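Local coordinates for Pre-mRNA-splicing factor SAD1 (Saccharomyces cerevisiae, PDB 4MSX), which promotes assembly of new U4 snRNA into the U4/U6 snRNP and is required for pre-mRNA splicing, although its deubiquitinase-like domain is catalytically inactive, at residues 344-355 against 396-407. Residues are numbered along the deposited sequence; the frame is centred on the assembly and turned at random.
Sequences QINITKLLTKFT and TLVEFSSELEIL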
ATOM      1  N   GLN A 344     -23.277  20.296  -1.309  1.00 29.81           N
ATOM      2  CA  GLN A 344     -22.854  19.298  -2.298  1.00 35.90           C
ATOM      3  C   GLN A 344     -22.110  20.028  -3.384  1.00 44.43           C
ATOM      4  O   GLN A 344     -22.359  21.226  -3.637  1.00 39.43           O
ATOM      5  CB  GLN A 344     -24.029  18.593  -2.968  1.00 43.94           C
ATOM      6  CG  GLN A 344     -24.910  17.798  -2.070  1.00 43.97           C
ATOM      7  CD  GLN A 344     -26.311  17.547  -2.685  1.00 50.36           C
ATOM      8  OE1 GLN A 344     -27.321  17.756  -2.016  1.00 58.38           O
ATOM      9  NE2 GLN A 344     -26.363  17.100  -3.933  1.00 41.06           N
ATOM     10  N   ILE A 345     -21.218  19.311  -4.044  1.00 29.71           N
ATOM     11  CA  ILE A 345     -20.524  19.867  -5.189  1.00 30.08           C
ATOM     12  C   ILE A 345     -20.049  18.753  -6.097  1.00 34.83           C
ATOM     13  O   ILE A 345     -19.625  17.690  -5.616  1.00 33.33           O
ATOM     14  CB  ILE A 345     -19.329  20.741  -4.760  1.00 33.61           C
ATOM     15  CG1 ILE A 345     -18.873  21.555  -5.977  1.00 37.26           C
ATOM     16  CG2 ILE A 345     -18.141  19.873  -4.196  1.00 32.98           C
ATOM     17  CD1 ILE A 345     -17.961  22.670  -5.669  1.00 42.16           C
ATOM     18  N   ASN A 346     -20.104  18.950  -7.412  1.00 30.83           N
ATOM     19  CA  ASN A 346     -19.649  17.895  -8.309  1.00 30.15           C
ATOM     20  C   ASN A 346     -18.150  18.042  -8.513  1.00 30.33           C
ATOM     21  O   ASN A 346     -17.615  19.170  -8.547  1.00 30.48           O
ATOM     22  CB  ASN A 346     -20.329  17.976  -9.681  1.00 35.56           C
ATOM     23  CG  ASN A 346     -20.186  16.656 -10.477  1.00 38.52           C
ATOM     24  OD1 ASN A 346     -19.167  16.410 -11.143  1.00 35.85           O
ATOM     25  ND2 ASN A 346     -21.200  15.788 -10.377  1.00 41.24           N
ATOM     26  N   ILE A 347     -17.463  16.919  -8.662  1.00 30.14           N
ATOM     27  CA  ILE A 347     -16.036  16.974  -8.937  1.00 31.05           C
ATOM     28  C   ILE A 347     -15.717  17.810 -10.177  1.00 39.36           C
ATOM     29  O   ILE A 347     -14.688  18.448 -10.221  1.00 30.33           O
ATOM     30  CB  ILE A 347     -15.412  15.525  -9.065  1.00 28.79           C
ATOM     31  CG1 ILE A 347     -13.864  15.603  -9.030  1.00 31.43           C
ATOM     32  CG2 ILE A 347     -15.897  14.812 -10.328  1.00 30.78           C
ATOM     33  CD1 ILE A 347     -13.207  14.229  -8.718  1.00 35.87           C
ATOM     34  N   THR A 348     -16.596  17.848 -11.190  1.00 30.69           N
ATOM     35  CA  THR A 348     -16.241  18.589 -12.425  1.00 31.59           C
ATOM     36  C   THR A 348     -16.192  20.081 -12.091  1.00 32.24           C
ATOM     37  O   THR A 348     -15.434  20.847 -12.685  1.00 36.69           O
ATOM     38  CB  THR A 348     -17.286  18.372 -13.549  1.00 39.45           C
ATOM     39  OG1 THR A 348     -18.581  18.670 -13.015  1.00 42.39           O
ATOM     40  CG2 THR A 348     -17.251  16.957 -14.035  1.00 41.57           C
ATOM     41  N   LYS A 349     -16.991  20.489 -11.117  1.00 31.43           N
ATOM     42  CA  LYS A 349     -17.011  21.875 -10.744  1.00 36.49           C
ATOM     43  C   LYS A 349     -15.747  22.223  -9.936  1.00 43.57           C
ATOM     44  O   LYS A 349     -15.263  23.346  -9.992  1.00 35.30           O
ATOM     45  CB  LYS A 349     -18.291  22.184  -9.952  1.00 41.61           C
ATOM     46  CG  LYS A 349     -18.305  23.575  -9.331  1.00 58.00           C
ATOM     47  CD  LYS A 349     -19.630  24.298  -9.598  1.00 85.03           C
ATOM     48  CE  LYS A 349     -19.755  25.593  -8.786  1.00 71.56           C
ATOM     49  NZ  LYS A 349     -20.881  26.461  -9.267  1.00 92.42           N
ATOM     50  N   LEU A 350     -15.199  21.275  -9.167  1.00 34.92           N
ATOM     51  CA  LEU A 350     -13.916  21.550  -8.469  1.00 33.79           C
ATOM     52  C   LEU A 350     -12.804  21.735  -9.506  1.00 30.32           C
ATOM     53  O   LEU A 350     -11.827  22.405  -9.264  1.00 42.62           O
ATOM     54  CB  LEU A 350     -13.566  20.398  -7.495  1.00 28.81           C
ATOM     55  CG  LEU A 350     -14.531  20.209  -6.310  1.00 29.34           C
ATOM     56  CD1 LEU A 350     -14.201  18.892  -5.514  1.00 29.46           C
ATOM     57  CD2 LEU A 350     -14.531  21.430  -5.378  1.00 30.17           C
ATOM     58  N   LEU A 351     -12.927  21.104 -10.662  1.00 31.52           N
ATOM     59  CA  LEU A 351     -11.867  21.178 -11.667  1.00 37.80           C
ATOM     60  C   LEU A 351     -11.997  22.398 -12.610  1.00 45.44           C
ATOM     61  O   LEU A 351     -11.164  22.564 -13.513  1.00 41.14           O
ATOM     62  CB  LEU A 351     -11.823  19.886 -12.468  1.00 38.04           C
ATOM     63  CG  LEU A 351     -11.300  18.697 -11.648  1.00 39.10           C
ATOM     64  CD1 LEU A 351     -11.644  17.396 -12.328  1.00 38.43           C
ATOM     65  CD2 LEU A 351      -9.742  18.811 -11.437  1.00 35.90           C
ATOM     66  N   THR A 352     -13.010  23.247 -12.380  1.00 41.11           N
ATOM     67  CA  THR A 352     -13.297  24.400 -13.271  1.00 52.29           C
ATOM     68  C   THR A 352     -12.108  25.333 -13.405  1.00 45.49           C
ATOM     69  O   THR A 352     -11.823  25.829 -14.475  1.00 54.17           O
ATOM     70  CB  THR A 352     -14.428  25.326 -12.757  1.00 45.14           C
ATOM     71  OG1 THR A 352     -15.487  24.562 -12.203  1.00 52.50           O
ATOM     72  CG2 THR A 352     -14.971  26.182 -13.910  1.00 67.08           C
ATOM     73  N   LYS A 353     -11.473  25.603 -12.281  1.00 44.81           N
ATOM     74  CA  LYS A 353     -10.186  26.269 -12.227  1.00 55.06           C
ATOM     75  C   LYS A 353      -9.348  25.978 -13.481  1.00 55.76           C
ATOM     76  O   LYS A 353      -8.814  26.894 -14.092  1.00 58.71           O
ATOM     77  CB  LYS A 353      -9.446  25.698 -11.020  1.00 59.49           C
ATOM     78  CG  LYS A 353      -8.691  26.685 -10.195  1.00 58.37           C
ATOM     79  CD  LYS A 353      -8.144  25.989  -8.997  1.00 55.18           C
ATOM     80  CE  LYS A 353      -7.503  26.970  -8.054  1.00 69.32           C
ATOM     81  NZ  LYS A 353      -6.611  26.254  -7.099  1.00 78.25           N
ATOM     82  N   PHE A 354      -9.250  24.699 -13.873  1.00 45.29           N
ATOM     83  CA  PHE A 354      -8.336  24.292 -14.947  1.00 43.02           C
ATOM     84  C   PHE A 354      -9.003  24.129 -16.303  1.00 50.10           C
ATOM     85  O   PHE A 354      -8.331  23.929 -17.306  1.00 51.88           O
ATOM     86  CB  PHE A 354      -7.615  22.986 -14.570  1.00 41.54           C
ATOM     87  CG  PHE A 354      -7.037  23.000 -13.161  1.00 41.14           C
ATOM     88  CD1 PHE A 354      -5.828  23.619 -12.888  1.00 46.37           C
ATOM     89  CD2 PHE A 354      -7.689  22.374 -12.117  1.00 40.94           C
ATOM     90  CE1 PHE A 354      -5.289  23.627 -11.564  1.00 43.06           C
ATOM     91  CE2 PHE A 354      -7.168  22.403 -10.798  1.00 40.90           C
ATOM     92  CZ  PHE A 354      -5.956  23.031 -10.538  1.00 40.26           C
ATOM     93  N   THR A 355     -10.321  24.188 -16.338  1.00 51.25           N
ATOM     94  CA  THR A 355     -11.036  23.859 -17.562  1.00 56.92           C
ATOM     95  C   THR A 355     -11.953  24.998 -18.060  1.00 64.44           C
ATOM     96  O   THR A 355     -12.731  24.794 -18.992  1.00 71.92           O
ATOM     97  CB  THR A 355     -11.883  22.576 -17.371  1.00 55.82           C
ATOM     98  OG1 THR A 355     -12.915  22.817 -16.409  1.00 55.19           O
ATOM     99  CG2 THR A 355     -11.005  21.382 -16.891  1.00 59.52           C
ATOM    100  N   THR A 396     -18.432  18.701   2.956  1.00 28.78           N
ATOM    101  CA  THR A 396     -19.147  18.903   1.693  1.00 30.87           C
ATOM    102  C   THR A 396     -19.217  17.579   0.954  1.00 38.70           C
ATOM    103  O   THR A 396     -18.209  16.845   0.838  1.00 31.89           O
ATOM    104  CB  THR A 396     -18.462  19.979   0.808  1.00 35.11           C
ATOM    105  OG1 THR A 396     -18.364  21.215   1.532  1.00 30.90           O
ATOM    106  CG2 THR A 396     -19.214  20.204  -0.472  1.00 35.93           C
ATOM    107  N   LEU A 397     -20.401  17.250   0.446  1.00 28.16           N
ATOM    108  CA  LEU A 397     -20.576  16.022  -0.302  1.00 29.90           C
ATOM    109  C   LEU A 397     -20.042  16.162  -1.714  1.00 36.54           C
ATOM    110  O   LEU A 397     -20.605  16.889  -2.550  1.00 34.56           O
ATOM    111  CB  LEU A 397     -22.034  15.588  -0.300  1.00 33.60           C
ATOM    112  CG  LEU A 397     -22.316  14.302  -1.091  1.00 35.96           C
ATOM    113  CD1 LEU A 397     -21.513  13.169  -0.504  1.00 35.42           C
ATOM    114  CD2 LEU A 397     -23.825  14.018  -0.995  1.00 40.66           C
ATOM    115  N   VAL A 398     -18.943  15.459  -1.992  1.00 32.16           N
ATOM    116  CA  VAL A 398     -18.333  15.511  -3.317  1.00 27.74           C
ATOM    117  C   VAL A 398     -18.902  14.416  -4.225  1.00 33.11           C
ATOM    118  O   VAL A 398     -18.752  13.194  -3.973  1.00 31.82           O
ATOM    119  CB  VAL A 398     -16.742  15.365  -3.265  1.00 29.46           C
ATOM    120  CG1 VAL A 398     -16.178  15.382  -4.678  1.00 32.53           C
ATOM    121  CG2 VAL A 398     -16.124  16.466  -2.453  1.00 32.35           C
ATOM    122  N   GLU A 399     -19.563  14.860  -5.287  1.00 28.83           N
ATOM    123  CA  GLU A 399     -20.211  13.954  -6.230  1.00 35.41           C
ATOM    124  C   GLU A 399     -19.318  13.609  -7.415  1.00 30.76           C
ATOM    125  O   GLU A 399     -18.737  14.490  -8.033  1.00 35.31           O
ATOM    126  CB  GLU A 399     -21.541  14.586  -6.686  1.00 36.59           C
ATOM    127  CG  GLU A 399     -22.424  14.696  -5.423  1.00 42.31           C
ATOM    128  CD  GLU A 399     -23.634  15.582  -5.539  1.00 51.43           C
ATOM    129  OE1 GLU A 399     -24.366  15.641  -4.517  1.00 56.83           O
ATOM    130  OE2 GLU A 399     -23.849  16.208  -6.600  1.00 47.83           O
ATOM    131  N   PHE A 400     -19.226  12.324  -7.735  1.00 27.37           N
ATOM    132  CA  PHE A 400     -18.405  11.896  -8.847  1.00 31.07           C
ATOM    133  C   PHE A 400     -18.961  10.560  -9.334  1.00 29.99           C
ATOM    134  O   PHE A 400     -19.640   9.857  -8.585  1.00 37.40           O
ATOM    135  CB  PHE A 400     -16.933  11.739  -8.420  1.00 31.24           C
ATOM    136  CG  PHE A 400     -16.742  10.763  -7.256  1.00 28.25           C
ATOM    137  CD1 PHE A 400     -16.627   9.419  -7.504  1.00 30.30           C
ATOM    138  CD2 PHE A 400     -16.699  11.225  -5.946  1.00 32.32           C
ATOM    139  CE1 PHE A 400     -16.418   8.494  -6.430  1.00 29.47           C
ATOM    140  CE2 PHE A 400     -16.516  10.337  -4.854  1.00 29.16           C
ATOM    141  CZ  PHE A 400     -16.377   8.948  -5.128  1.00 28.84           C
ATOM    142  N   SER A 401     -18.660  10.226 -10.570  1.00 33.63           N
ATOM    143  CA  SER A 401     -19.020   8.925 -11.136  1.00 40.00           C
ATOM    144  C   SER A 401     -17.722   8.257 -11.491  1.00 42.81           C
ATOM    145  O   SER A 401     -16.680   8.567 -10.899  1.00 41.56           O
ATOM    146  CB  SER A 401     -19.896   9.099 -12.398  1.00 43.62           C
ATOM    147  OG  SER A 401     -19.149   9.716 -13.450  1.00 46.16           O
ATOM    148  N   SER A 402     -17.725   7.357 -12.461  1.00 36.39           N
ATOM    149  CA  SER A 402     -16.484   6.626 -12.687  1.00 39.18           C
ATOM    150  C   SER A 402     -15.668   7.198 -13.822  1.00 36.83           C
ATOM    151  O   SER A 402     -14.584   6.707 -14.092  1.00 32.60           O
ATOM    152  CB  SER A 402     -16.749   5.127 -12.839  1.00 55.98           C
ATOM    153  OG  SER A 402     -16.688   4.497 -11.544  1.00 55.81           O
ATOM    154  N   GLU A 403     -16.156   8.283 -14.431  1.00 33.82           N
ATOM    155  CA  GLU A 403     -15.466   8.889 -15.570  1.00 32.15           C
ATOM    156  C   GLU A 403     -15.403  10.393 -15.439  1.00 28.17           C
ATOM    157  O   GLU A 403     -16.283  11.029 -14.849  1.00 37.93           O
ATOM    158  CB  GLU A 403     -16.266   8.634 -16.885  1.00 45.49           C
ATOM    159  CG  GLU A 403     -16.473   7.186 -17.232  1.00 62.80           C
ATOM    160  CD  GLU A 403     -17.219   7.017 -18.564  1.00 84.22           C
ATOM    161  OE1 GLU A 403     -16.670   6.338 -19.465  1.00 73.12           O
ATOM    162  OE2 GLU A 403     -18.342   7.578 -18.702  1.00 69.54           O
ATOM    163  N   LEU A 404     -14.417  10.983 -16.087  1.00 32.28           N
ATOM    164  CA  LEU A 404     -14.169  12.378 -15.914  1.00 35.12           C
ATOM    165  C   LEU A 404     -13.430  12.808 -17.175  1.00 38.84           C
ATOM    166  O   LEU A 404     -12.685  12.042 -17.734  1.00 36.71           O
ATOM    167  CB  LEU A 404     -13.303  12.504 -14.613  1.00 38.36           C
ATOM    168  CG  LEU A 404     -12.619  13.771 -14.171  1.00 49.04           C
ATOM    169  CD1 LEU A 404     -12.102  13.644 -12.725  1.00 36.48           C
ATOM    170  CD2 LEU A 404     -11.473  14.040 -15.112  1.00 52.62           C
ATOM    171  N   GLU A 405     -13.624  14.036 -17.638  1.00 38.86           N
ATOM    172  CA  GLU A 405     -12.839  14.480 -18.775  1.00 39.78           C
ATOM    173  C   GLU A 405     -12.206  15.815 -18.445  1.00 36.89           C
ATOM    174  O   GLU A 405     -12.860  16.662 -17.880  1.00 40.64           O
ATOM    175  CB  GLU A 405     -13.775  14.621 -20.005  1.00 49.58           C
ATOM    176  CG  GLU A 405     -13.024  14.848 -21.295  1.00 59.78           C
ATOM    177  CD  GLU A 405     -13.917  14.760 -22.544  1.00 70.87           C
ATOM    178  OE1 GLU A 405     -15.006  15.389 -22.563  1.00 63.61           O
ATOM    179  OE2 GLU A 405     -13.516  14.055 -23.495  1.00 75.73           O
ATOM    180  N   ILE A 406     -10.934  16.006 -18.784  1.00 40.58           N
ATOM    181  CA  ILE A 406     -10.282  17.300 -18.559  1.00 42.96           C
ATOM    182  C   ILE A 406      -9.696  17.777 -19.888  1.00 45.33           C
ATOM    183  O   ILE A 406      -8.764  17.168 -20.402  1.00 43.50           O
ATOM    184  CB  ILE A 406      -9.106  17.200 -17.538  1.00 45.75           C
ATOM    185  CG1 ILE A 406      -9.615  16.756 -16.179  1.00 45.50           C
ATOM    186  CG2 ILE A 406      -8.376  18.546 -17.431  1.00 42.53           C
ATOM    187  CD1 ILE A 406      -8.494  16.283 -15.206  1.00 46.07           C
ATOM    188  N   LEU A 407     -10.247  18.857 -20.433  1.00 52.50           N
ATOM    189  CA  LEU A 407      -9.855  19.335 -21.767  1.00 66.11           C
ATOM    190  C   LEU A 407      -9.565  18.174 -22.750  1.00 54.79           C
ATOM    191  O   LEU A 407      -8.442  17.992 -23.251  1.00 54.11           O
ATOM    192  CB  LEU A 407      -8.663  20.284 -21.661  1.00 70.37           C
ATOM    193  CG  LEU A 407      -8.995  21.559 -20.871  1.00 60.12           C
ATOM    194  CD1 LEU A 407      -7.773  22.457 -20.790  1.00 63.34           C
ATOM    195  CD2 LEU A 407     -10.218  22.307 -21.467  1.00 71.26           C
TER
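Q344 and E399 meet on one face of a two-stranded parallel sheet within the USP domain, where strands 344-346 and 397-399 run 25° apart. The amide NE2 of Q344 donates to E399 OE1 in a bent bond (134° at the hydrogen); its 2.5 Å length is doubtfully short, so the fine geometry is uncertain, and the two planar groups are turned obliquely against each other. I345 makes two of the three backbone bonds between the segments, its N bonding L397 O at 2.9 Å and its O receiving E399 N at 2.8 Å. On the other face its CG2 rests on T396 CG2, 3.9 Å away. N346 ends the strand and caps the following helix: OD1 takes T348 N in the carbonyl plane and T348 OG1 from above it. I347 N then bonds E399 O at 2.8 Å, carrying the pairing into the first helical turn. With CG1 anti to the backbone N (chi1 -167°), I347 leaves CG2 against F400 CB and sends CD1 to L404, towards the buried side where Q476 and F379 also touch it. The side chains of L350 and V398 cross at about a right angle, CD1 of L350 against CG1 of V398. Farther on, L351 and L404 meet tip to tip through their CD1 methyls, 3.8 Å apart, joining the chain just after helix 347-350 to strand 403-406. At the far end, T355 CG2 packs on I406 CG2 at 3.9 Å.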